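Local coordinates for protein elongation factor G (Thermus thermophilus, PDB 2DY1) that binds GTP together with a magnesium ion and probably acts as a GTP-hydrolysing translation elongation factor in ribosomal translocation, at residues A[506-511]-A[550-555]; A[467-472]-A[478-483]; A[21-26]-A[48-53]. All blocks are in the same frame, centred on the assembly; numbering follows the deposited sequence.

Contact 1 of 3, residues A[506-511]-A[550-555]; sequences SKYQEA and LAFQIA
F552 meets Y508 and A511 in domain IV, where the turn leading into helix 509-520, and the start of that helix, lie against helix 549-566. The domain belongs to a family group related to ribosomal protein S5, and both helices accompany its four-stranded mixed sheet. The pairing is a worked example of side-chain packing without polar links between the segments: 220 Å² is buried, and the segments meet through apolar and aromatic contacts. F552 is the central residue. Its CE1 corner comes to 3.4 Å from Y508 CD2, and its CD1 lies over one face of the tyrosine ring, displaced toward the rim and 3.5 Å from Y508 CG. The ring planes are tilted by 31° with centroids 4.6 Å apart, while the two side chains cross at about a right angle. The phenylalanine therefore leans one side of its ring onto the tyrosine. Y508 can offer that face because its CG stands beside the backbone N and anti to the carbonyl carbon (chi1 -72°). The opposite face of the same ring is overlaid by K507 CG, 4.2 Å above the plane near its centre, which leaves the tyrosine sandwiched between an aliphatic chain and an aromatic corner. Beyond the pair, F552 also touches I504, Y542 and V483, the last on strand 477-489, so its ring reaches from the helix pair to the sheet. A511 fills the other end of the contact. Its CA is 5.3 Å from Q553 CA, the closest backbone approach of the two segments, and its methyl lies 4.5 Å from F552 CB. Q553, whose side chain continues to E514 and E518, brings its aliphatic part alongside, with CG 3.9 Å from A511 CB and 3.5 Å from A511 O.

Contact 2 of 3, residues A[467-472]-A[478-483]; sequences QGKYKK and GQYGDV
The beta hairpin formed by strands 464-474 and 477-489 lies at one edge of the domain IV sheet, and residues 467-472 and 478-483 run antiparallel along it, their N-to-C directions at 168°. G468 with V483, Y470 with G481 and K472 with Q479 are hydrogen-bonded pairs; K469 with D482 and K471 with Y480 are the non-hydrogen-bonded pairs between them. The hairpin illustrates a two-stranded unit with two unlike faces. On that of Y470 and Q479, Y470 CE2 rests 3.9 Å from Q479 CB. The other face is polar. There the Q467 chain is extended, CG anti to the backbone N (chi1 -179°), which carries NE2 over to D482 OD2 for a hydrogen bond of 2.8 Å, nearly straight at 166° and arriving from above the carboxylate plane. D482 OD1 is hydrogen-bonded to S541 OG, with K469 NZ a long 4.0 Å away. Replacing D482 by an alanine removes the carboxylate, which is likely to leave the Q467 amide free to turn and S541 and K469 without their acidic neighbour. K469 NZ also makes a weak hydrogen bond of 3.3 Å to Y480 OH, itself bonded to S541, while K471, running beside the tyrosine, sets CE at the ring edge, 3.5 Å from Y480 CE2. With the Q467 amide, S541 and, at longer range, K469 around it, the carboxylate is likely to be favoured as an anion.

Contact 3 of 3, residues A[21-26]-A[48-53]; sequences GKTTLT and TTDYTP. With MG (magnesium ion), chain B; GTP (guanosine-5'-triphosphate), chain C.
T23 and T26 of helix 22-32 pack against T49 and D50 of the loop 48-53 beside the bound GTP and magnesium, and G21, K22 and T23 belong to the P-loop (Walker A). The site shows how one short segment can grip phosphates, metal and loop in turn. G21 comes first, its backbone N hydrogen-bonded to GTP O3A; its backbone angles and the nearby base call for a residue with no side chain. K22 follows, bent at its outer torsions (chi3 -61°, chi4 -72°), which carries NZ to GTP O3G at 2.7 Å and GTP O1B at 2.8 Å, bridging the gamma and beta phosphates. T23 donates its backbone N to GTP O2B in a hydrogen bond. Its OG1 binds magnesium at 2.1 Å and is hydrogen-bonded to D80; it stands beside the backbone N (chi1 -62°), which puts CG2 anti to that N, facing T49 CB at 4.1 Å. GTP O2B and O2G, two waters and T61 join OG1 on the ion. T24 turns back to the nucleotide, OG1 reaching GTP O1A at 2.7 Å. T26 ends the walk: OG1 is hydrogen-bonded to K22 O within the helix, and CG2 lies 4.0 Å from T49 OG1, whose polar partner is D80. The loop reaches the metal indirectly. One magnesium-bound water donates to D50 OD2 at 2.7 Å and also to GTP O2A, and D50 OD1 is hydrogen-bonded to T61. Because magnesium would polarise that water into a stronger donor, this loop, probably part of switch I, is likely to depend on ion and nucleotide for its position.

In the fold
Along the chain the order is contact 3, then contact 2, then contact 1, each closing before the next opens. Contacts 1 and 2 share domain IV: their centres are about 10 Å apart, and helix 549-566 lies against the hairpin of contact 2, with I554 CD1 3.5 Å from Y470 CE2. Sheet and helix pair thus form one continuous packed unit. Contact 3 sits in the GTP-binding domain on the opposite side of the chain's centre, its centre about 65 Å from that of contact 1 and about 71 Å from that of contact 2. The nucleotide site and domain IV contacts do not touch, so any coupling between them is probably indirect, through the domains between.

Contact 1 of 3, residues A[506-511]-A[550-555]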
loop_
_atom_site.group_PDB
_atom_site.type_symbol
_atom_site.label_atom_id
_atom_site.label_comp_id
_atom_site.label_asym_id
_atom_site.label_seq_id
_atom_site.Cartn_x
_atom_site.Cartn_y
_atom_site.Cartn_z
ATOM N N SER A 506 46.984 24.450 -1.730
ATOM C CA SER A 506 45.560 24.291 -1.460
ATOM C C SER A 506 44.825 23.594 -2.595
ATOM O O SER A 506 43.780 22.988 -2.379
ATOM C CB SER A 506 44.914 25.658 -1.197
ATOM O OG SER A 506 45.045 26.502 -2.326
ATOM N N LYS A 507 45.369 23.666 -3.803
ATOM C CA LYS A 507 44.720 23.027 -4.944
ATOM C C LYS A 507 44.652 21.509 -4.823
ATOM O O LYS A 507 43.934 20.866 -5.582
ATOM C CB LYS A 507 45.435 23.387 -6.246
ATOM C CG LYS A 507 46.798 22.756 -6.385
ATOM C CD LYS A 507 47.454 23.146 -7.694
ATOM C CE LYS A 507 48.820 22.491 -7.812
ATOM N NZ LYS A 507 49.540 22.909 -9.052
ATOM N N TYR A 508 45.406 20.925 -3.898
ATOM C CA TYR A 508 45.354 19.475 -3.736
ATOM C C TYR A 508 44.447 19.044 -2.589
ATOM O O TYR A 508 44.302 17.851 -2.332
ATOM C CB TYR A 508 46.750 18.888 -3.517
ATOM C CG TYR A 508 47.612 18.908 -4.754
ATOM C CD1 TYR A 508 47.134 18.407 -5.967
ATOM C CD2 TYR A 508 48.906 19.414 -4.714
ATOM C CE1 TYR A 508 47.932 18.410 -7.114
ATOM C CE2 TYR A 508 49.712 19.428 -5.852
ATOM C CZ TYR A 508 49.221 18.922 -7.048
ATOM O OH TYR A 508 50.018 18.924 -8.172
ATOM N N GLN A 509 43.823 20.004 -1.907
ATOM C CA GLN A 509 42.957 19.655 -0.784
ATOM C C GLN A 509 41.802 18.751 -1.209
ATOM O O GLN A 509 41.492 17.774 -0.537
ATOM C CB GLN A 509 42.394 20.911 -0.099
ATOM C CG GLN A 509 41.623 20.590 1.179
ATOM C CD GLN A 509 41.007 21.811 1.855
ATOM O OE1 GLN A 509 41.566 22.909 1.817
ATOM N NE2 GLN A 509 39.857 21.611 2.499
ATOM N N GLU A 510 41.163 19.071 -2.327
ATOM C CA GLU A 510 40.044 18.257 -2.802
ATOM C C GLU A 510 40.481 16.815 -3.102
ATOM O O GLU A 510 39.791 15.858 -2.744
ATOM C CB GLU A 510 39.433 18.895 -4.055
ATOM C CG GLU A 510 38.200 18.182 -4.587
ATOM C CD GLU A 510 37.839 18.614 -6.000
ATOM O OE1 GLU A 510 36.729 18.270 -6.461
ATOM O OE2 GLU A 510 38.666 19.288 -6.651
ATOM N N ALA A 511 41.625 16.653 -3.767
ATOM C CA ALA A 511 42.117 15.315 -4.092
ATOM C C ALA A 511 42.464 14.517 -2.848
ATOM O O ALA A 511 42.258 13.307 -2.795
ATOM C CB ALA A 511 43.343 15.403 -4.997
ATOM N N LEU A 550 46.095 12.476 -8.679
ATOM C CA LEU A 550 46.164 11.028 -8.504
ATOM C C LEU A 550 47.198 10.646 -7.456
ATOM O O LEU A 550 46.930 9.801 -6.597
ATOM C CB LEU A 550 46.502 10.333 -9.840
ATOM C CG LEU A 550 46.838 8.837 -9.743
ATOM C CD1 LEU A 550 45.602 8.053 -9.319
ATOM C CD2 LEU A 550 47.357 8.331 -11.097
ATOM N N ALA A 551 48.385 11.252 -7.532
ATOM C CA ALA A 551 49.448 10.961 -6.577
ATOM C C ALA A 551 48.980 11.311 -5.170
ATOM O O ALA A 551 49.264 10.572 -4.216
ATOM C CB ALA A 551 50.690 11.763 -6.921
ATOM N N PHE A 552 48.263 12.417 -5.045
ATOM C CA PHE A 552 47.777 12.805 -3.724
ATOM C C PHE A 552 46.577 11.971 -3.261
ATOM O O PHE A 552 46.435 11.730 -2.070
ATOM C CB PHE A 552 47.473 14.313 -3.663
ATOM C CG PHE A 552 48.660 15.142 -3.233
ATOM C CD1 PHE A 552 49.374 15.905 -4.156
ATOM C CD2 PHE A 552 49.126 15.067 -1.919
ATOM C CE1 PHE A 552 50.541 16.579 -3.772
ATOM C CE2 PHE A 552 50.289 15.730 -1.525
ATOM C CZ PHE A 552 50.998 16.492 -2.458
ATOM N N GLN A 553 45.735 11.504 -4.188
ATOM C CA GLN A 553 44.597 10.664 -3.802
ATOM C C GLN A 553 45.159 9.363 -3.261
ATOM O O GLN A 553 44.692 8.848 -2.247
ATOM C CB GLN A 553 43.698 10.341 -5.006
ATOM C CG GLN A 553 43.049 11.536 -5.673
ATOM C CD GLN A 553 42.085 11.132 -6.791
ATOM O OE1 GLN A 553 41.860 11.895 -7.732
ATOM N NE2 GLN A 553 41.502 9.940 -6.678
ATOM N N ILE A 554 46.166 8.819 -3.949
ATOM C CA ILE A 554 46.776 7.576 -3.503
ATOM C C ILE A 554 47.504 7.753 -2.175
ATOM O O ILE A 554 47.363 6.937 -1.267
ATOM C CB ILE A 554 47.787 7.025 -4.552
ATOM C CG1 ILE A 554 47.075 6.766 -5.882
ATOM C CG2 ILE A 554 48.434 5.755 -4.019
ATOM C CD1 ILE A 554 48.010 6.313 -6.991
ATOM N N ALA A 555 48.314 8.807 -2.068
ATOM C CA ALA A 555 49.047 9.047 -0.833
ATOM C C ALA A 555 48.065 9.175 0.334
ATOM O O ALA A 555 48.300 8.641 1.418
ATOM C CB ALA A 555 49.893 10.312 -0.969
#

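Contact 2 of 3, residues A[467-472]-A[478-483]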
loop_
_atom_site.group_PDB
_atom_site.type_symbol
_atom_site.label_atom_id
_atom_site.label_comp_id
_atom_site.label_asym_id
_atom_site.label_seq_id
_atom_site.Cartn_x
_atom_site.Cartn_y
_atom_site.Cartn_z
ATOM N N GLN A 467 52.086 8.654 8.004
ATOM C CA GLN A 467 52.322 9.105 6.657
ATOM C C GLN A 467 51.886 8.194 5.544
ATOM O O GLN A 467 51.968 6.971 5.641
ATOM C CB GLN A 467 53.821 9.394 6.502
ATOM C CG GLN A 467 54.241 9.894 5.144
ATOM C CD GLN A 467 55.756 10.008 5.026
ATOM O OE1 GLN A 467 56.485 9.153 5.530
ATOM N NE2 GLN A 467 56.232 11.055 4.356
ATOM N N GLY A 468 51.437 8.835 4.477
ATOM C CA GLY A 468 51.022 8.145 3.279
ATOM C C GLY A 468 51.851 8.755 2.170
ATOM O O GLY A 468 51.801 9.963 1.926
ATOM N N LYS A 469 52.640 7.937 1.485
ATOM C CA LYS A 469 53.447 8.504 0.427
ATOM C C LYS A 469 53.480 7.654 -0.835
ATOM O O LYS A 469 53.583 6.430 -0.774
ATOM C CB LYS A 469 54.865 8.740 0.943
ATOM C CG LYS A 469 55.730 9.580 0.026
ATOM C CD LYS A 469 57.001 10.013 0.755
ATOM C CE LYS A 469 57.793 11.010 -0.055
ATOM N NZ LYS A 469 58.889 11.601 0.772
ATOM N N TYR A 470 53.387 8.326 -1.974
ATOM C CA TYR A 470 53.402 7.658 -3.273
ATOM C C TYR A 470 54.390 8.330 -4.225
ATOM O O TYR A 470 54.243 9.508 -4.539
ATOM C CB TYR A 470 52.008 7.712 -3.896
ATOM C CG TYR A 470 51.851 6.912 -5.170
ATOM C CD1 TYR A 470 51.890 5.520 -5.149
ATOM C CD2 TYR A 470 51.627 7.543 -6.387
ATOM C CE1 TYR A 470 51.702 4.775 -6.314
ATOM C CE2 TYR A 470 51.437 6.803 -7.563
ATOM C CZ TYR A 470 51.476 5.424 -7.514
ATOM O OH TYR A 470 51.291 4.682 -8.658
ATOM N N LYS A 471 55.389 7.582 -4.687
ATOM C CA LYS A 471 56.360 8.129 -5.633
ATOM C C LYS A 471 56.844 7.070 -6.623
ATOM O O LYS A 471 57.495 6.095 -6.244
ATOM C CB LYS A 471 57.556 8.758 -4.900
ATOM C CG LYS A 471 58.286 7.854 -3.918
ATOM C CD LYS A 471 59.677 8.409 -3.573
ATOM C CE LYS A 471 59.625 9.844 -3.049
ATOM N NZ LYS A 471 60.972 10.379 -2.662
ATOM N N LYS A 472 56.511 7.274 -7.894
ATOM C CA LYS A 472 56.889 6.359 -8.969
ATOM C C LYS A 472 56.994 7.126 -10.282
ATOM O O LYS A 472 56.458 8.225 -10.408
ATOM C CB LYS A 472 55.846 5.245 -9.112
ATOM C CG LYS A 472 55.837 4.259 -7.957
ATOM C CD LYS A 472 54.641 3.321 -8.011
ATOM C CE LYS A 472 54.648 2.386 -6.806
ATOM N NZ LYS A 472 53.389 1.598 -6.677
ATOM N N GLY A 478 56.758 11.236 -13.812
ATOM C CA GLY A 478 56.629 10.573 -12.526
ATOM C C GLY A 478 55.445 11.013 -11.680
ATOM O O GLY A 478 54.639 11.840 -12.097
ATOM N N GLN A 479 55.350 10.442 -10.485
ATOM C CA GLN A 479 54.273 10.762 -9.554
ATOM C C GLN A 479 54.814 11.018 -8.166
ATOM O O GLN A 479 55.755 10.354 -7.729
ATOM C CB GLN A 479 53.267 9.609 -9.469
ATOM C CG GLN A 479 52.308 9.522 -10.642
ATOM C CD GLN A 479 51.454 10.767 -10.794
ATOM O OE1 GLN A 479 50.916 11.033 -11.869
ATOM N NE2 GLN A 479 51.319 11.535 -9.723
ATOM N N TYR A 480 54.219 11.981 -7.460
ATOM C CA TYR A 480 54.663 12.256 -6.105
ATOM C C TYR A 480 53.555 12.857 -5.242
ATOM O O TYR A 480 52.982 13.887 -5.585
ATOM C CB TYR A 480 55.888 13.183 -6.122
ATOM C CG TYR A 480 56.437 13.488 -4.749
ATOM C CD1 TYR A 480 55.906 14.528 -3.969
ATOM C CD2 TYR A 480 57.470 12.727 -4.212
ATOM C CE1 TYR A 480 56.401 14.789 -2.700
ATOM C CE2 TYR A 480 57.967 12.977 -2.935
ATOM C CZ TYR A 480 57.426 14.011 -2.186
ATOM O OH TYR A 480 57.916 14.244 -0.929
ATOM N N GLY A 481 53.263 12.165 -4.140
ATOM C CA GLY A 481 52.269 12.617 -3.177
ATOM C C GLY A 481 52.799 12.286 -1.799
ATOM O O GLY A 481 53.295 11.183 -1.570
ATOM N N ASP A 482 52.699 13.231 -0.861
ATOM C CA ASP A 482 53.213 13.004 0.488
ATOM C C ASP A 482 52.229 13.666 1.437
ATOM O O ASP A 482 52.083 14.895 1.445
ATOM C CB ASP A 482 54.599 13.643 0.600
ATOM C CG ASP A 482 55.187 13.540 1.982
ATOM O OD1 ASP A 482 56.237 14.176 2.205
ATOM O OD2 ASP A 482 54.630 12.831 2.846
ATOM N N VAL A 483 51.551 12.839 2.219
ATOM C CA VAL A 483 50.526 13.311 3.140
ATOM C C VAL A 483 50.695 12.792 4.555
ATOM O O VAL A 483 50.902 11.594 4.766
ATOM C CB VAL A 483 49.113 12.847 2.622
ATOM C CG1 VAL A 483 48.019 13.235 3.611
ATOM C CG2 VAL A 483 48.841 13.446 1.255
#

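Contact 3 of 3, residues A[21-26]-A[48-53]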
loop_
_atom_site.group_PDB
_atom_site.type_symbol
_atom_site.label_atom_id
_atom_site.label_comp_id
_atom_site.label_asym_id
_atom_site.label_seq_id
_atom_site.Cartn_x
_atom_site.Cartn_y
_atom_site.Cartn_z
ATOM N N GLY A 21 -16.496 -11.067 2.091
ATOM C CA GLY A 21 -17.503 -11.420 1.105
ATOM C C GLY A 21 -17.647 -10.547 -0.127
ATOM O O GLY A 21 -18.647 -10.650 -0.825
ATOM N N LYS A 22 -16.642 -9.718 -0.379
ATOM C CA LYS A 22 -16.648 -8.789 -1.508
ATOM C C LYS A 22 -16.748 -9.444 -2.883
ATOM O O LYS A 22 -17.628 -9.125 -3.690
ATOM C CB LYS A 22 -15.385 -7.916 -1.450
ATOM C CG LYS A 22 -15.277 -7.039 -0.169
ATOM C CD LYS A 22 -13.982 -6.214 -0.143
ATOM C CE LYS A 22 -12.704 -7.054 -0.154
ATOM N NZ LYS A 22 -12.438 -7.772 1.121
ATOM N N THR A 23 -15.847 -10.374 -3.161
ATOM C CA THR A 23 -15.867 -11.002 -4.465
ATOM C C THR A 23 -17.104 -11.850 -4.656
ATOM O O THR A 23 -17.639 -11.933 -5.746
ATOM C CB THR A 23 -14.584 -11.810 -4.650
ATOM O OG1 THR A 23 -13.482 -10.897 -4.588
ATOM C CG2 THR A 23 -14.569 -12.556 -6.008
ATOM N N THR A 24 -17.575 -12.478 -3.577
ATOM C CA THR A 24 -18.768 -13.302 -3.663
ATOM C C THR A 24 -20.004 -12.427 -3.966
ATOM O O THR A 24 -20.900 -12.814 -4.725
ATOM C CB THR A 24 -18.923 -14.086 -2.351
ATOM O OG1 THR A 24 -17.788 -14.958 -2.200
ATOM C CG2 THR A 24 -20.186 -14.936 -2.370
ATOM N N LEU A 25 -20.029 -11.233 -3.384
ATOM C CA LEU A 25 -21.124 -10.316 -3.647
ATOM C C LEU A 25 -21.036 -9.833 -5.100
ATOM O O LEU A 25 -22.042 -9.719 -5.808
ATOM C CB LEU A 25 -21.025 -9.126 -2.694
ATOM C CG LEU A 25 -22.194 -8.156 -2.656
ATOM C CD1 LEU A 25 -23.490 -8.900 -2.287
ATOM C CD2 LEU A 25 -21.869 -7.089 -1.607
ATOM N N THR A 26 -19.811 -9.556 -5.537
ATOM C CA THR A 26 -19.580 -9.084 -6.907
ATOM C C THR A 26 -20.066 -10.138 -7.899
ATOM O O THR A 26 -20.740 -9.826 -8.881
ATOM C CB THR A 26 -18.075 -8.783 -7.112
ATOM O OG1 THR A 26 -17.675 -7.748 -6.197
ATOM C CG2 THR A 26 -17.794 -8.323 -8.549
ATOM N N THR A 48 -15.063 -13.797 -11.665
ATOM C CA THR A 48 -14.582 -12.819 -12.633
ATOM C C THR A 48 -13.411 -12.011 -12.079
ATOM O O THR A 48 -12.432 -11.775 -12.790
ATOM C CB THR A 48 -15.744 -11.881 -13.027
ATOM O OG1 THR A 48 -16.718 -12.640 -13.749
ATOM C CG2 THR A 48 -15.278 -10.708 -13.887
ATOM N N THR A 49 -13.496 -11.566 -10.817
ATOM C CA THR A 49 -12.420 -10.775 -10.225
ATOM C C THR A 49 -11.111 -11.505 -10.044
ATOM O O THR A 49 -10.053 -11.046 -10.451
ATOM C CB THR A 49 -12.790 -10.252 -8.831
ATOM O OG1 THR A 49 -13.974 -9.475 -8.940
ATOM C CG2 THR A 49 -11.658 -9.391 -8.245
ATOM N N ASP A 50 -11.180 -12.644 -9.376
ATOM C CA ASP A 50 -9.983 -13.385 -9.091
ATOM C C ASP A 50 -9.588 -14.308 -10.239
ATOM O O ASP A 50 -9.994 -15.470 -10.295
ATOM C CB ASP A 50 -10.181 -14.149 -7.769
ATOM C CG ASP A 50 -10.334 -13.208 -6.550
ATOM O OD1 ASP A 50 -10.038 -11.990 -6.652
ATOM O OD2 ASP A 50 -10.712 -13.695 -5.454
ATOM N N TYR A 51 -8.793 -13.777 -11.163
ATOM C CA TYR A 51 -8.371 -14.554 -12.323
ATOM C C TYR A 51 -6.859 -14.747 -12.460
ATOM O O TYR A 51 -6.434 -15.650 -13.173
ATOM C CB TYR A 51 -8.943 -13.935 -13.610
ATOM C CG TYR A 51 -8.312 -12.619 -14.001
ATOM C CD1 TYR A 51 -7.077 -12.581 -14.665
ATOM C CD2 TYR A 51 -8.925 -11.409 -13.678
ATOM C CE1 TYR A 51 -6.463 -11.392 -15.004
ATOM C CE2 TYR A 51 -8.311 -10.202 -14.010
ATOM C CZ TYR A 51 -7.093 -10.189 -14.674
ATOM O OH TYR A 51 -6.507 -8.977 -15.037
ATOM N N THR A 52 -6.035 -13.921 -11.813
ATOM C CA THR A 52 -4.591 -14.143 -11.937
ATOM C C THR A 52 -4.205 -15.370 -11.116
ATOM O O THR A 52 -4.929 -15.776 -10.199
ATOM C CB THR A 52 -3.751 -12.966 -11.411
ATOM O OG1 THR A 52 -3.984 -12.811 -10.004
ATOM C CG2 THR A 52 -4.103 -11.678 -12.163
ATOM N N PRO A 53 -3.075 -16.008 -11.446
ATOM C CA PRO A 53 -2.656 -17.185 -10.693
ATOM C C PRO A 53 -2.496 -16.912 -9.199
ATOM O O PRO A 53 -2.792 -17.762 -8.352
ATOM C CB PRO A 53 -1.307 -17.552 -11.333
ATOM C CG PRO A 53 -1.475 -17.092 -12.736
ATOM C CD PRO A 53 -2.166 -15.740 -12.573
HETATM MG MG MG B . -12.041 -10.711 -3.025
HETATM P PG GTP C . -10.646 -10.853 -0.047
HETATM O O1G GTP C . -9.516 -11.948 0.280
HETATM O O2G GTP C . -10.660 -10.566 -1.626
HETATM O O3G GTP C . -10.499 -9.613 0.748
HETATM O O3B GTP C . -11.999 -11.649 0.317
HETATM P PB GTP C . -13.473 -11.211 -0.143
HETATM O O1B GTP C . -13.928 -10.096 0.721
HETATM O O2B GTP C . -13.496 -10.998 -1.610
HETATM O O3A GTP C . -14.339 -12.485 0.304
HETATM P PA GTP C . -14.708 -13.708 -0.666
HETATM O O1A GTP C . -15.807 -13.293 -1.566
HETATM O O2A GTP C . -13.461 -14.236 -1.265
HETATM O "O5'" GTP C . -15.310 -14.794 0.354
HETATM C "C5'" GTP C . -14.412 -15.488 1.222
HETATM C "C4'" GTP C . -15.109 -16.706 1.824
HETATM O "O4'" GTP C . -16.330 -16.229 2.414
HETATM C "C3'" GTP C . -15.515 -17.676 0.712
HETATM O "O3'" GTP C . -15.502 -19.010 1.228
HETATM C "C2'" GTP C . -16.947 -17.245 0.396
HETATM O "O2'" GTP C . -17.683 -18.369 -0.095
HETATM C "C1'" GTP C . -17.423 -16.940 1.815
HETATM N N9 GTP C . -18.633 -16.088 1.850
HETATM C C8 GTP C . -18.779 -14.910 1.246
HETATM N N7 GTP C . -19.940 -14.364 1.605
HETATM C C5 GTP C . -20.545 -15.204 2.441
HETATM C C6 GTP C . -21.756 -15.173 3.124
HETATM O O6 GTP C . -22.509 -14.202 3.063
HETATM N N1 GTP C . -22.098 -16.267 3.929
HETATM C C2 GTP C . -21.226 -17.357 4.035
HETATM N N2 GTP C . -21.545 -18.397 4.800
HETATM N N3 GTP C . -20.063 -17.349 3.365
HETATM C C4 GTP C . -19.716 -16.312 2.589
HETATM O O HOH W 1 -11.826 -12.787 -3.190
HETATM O O HOH W 2 -12.408 -8.652 -3.033
#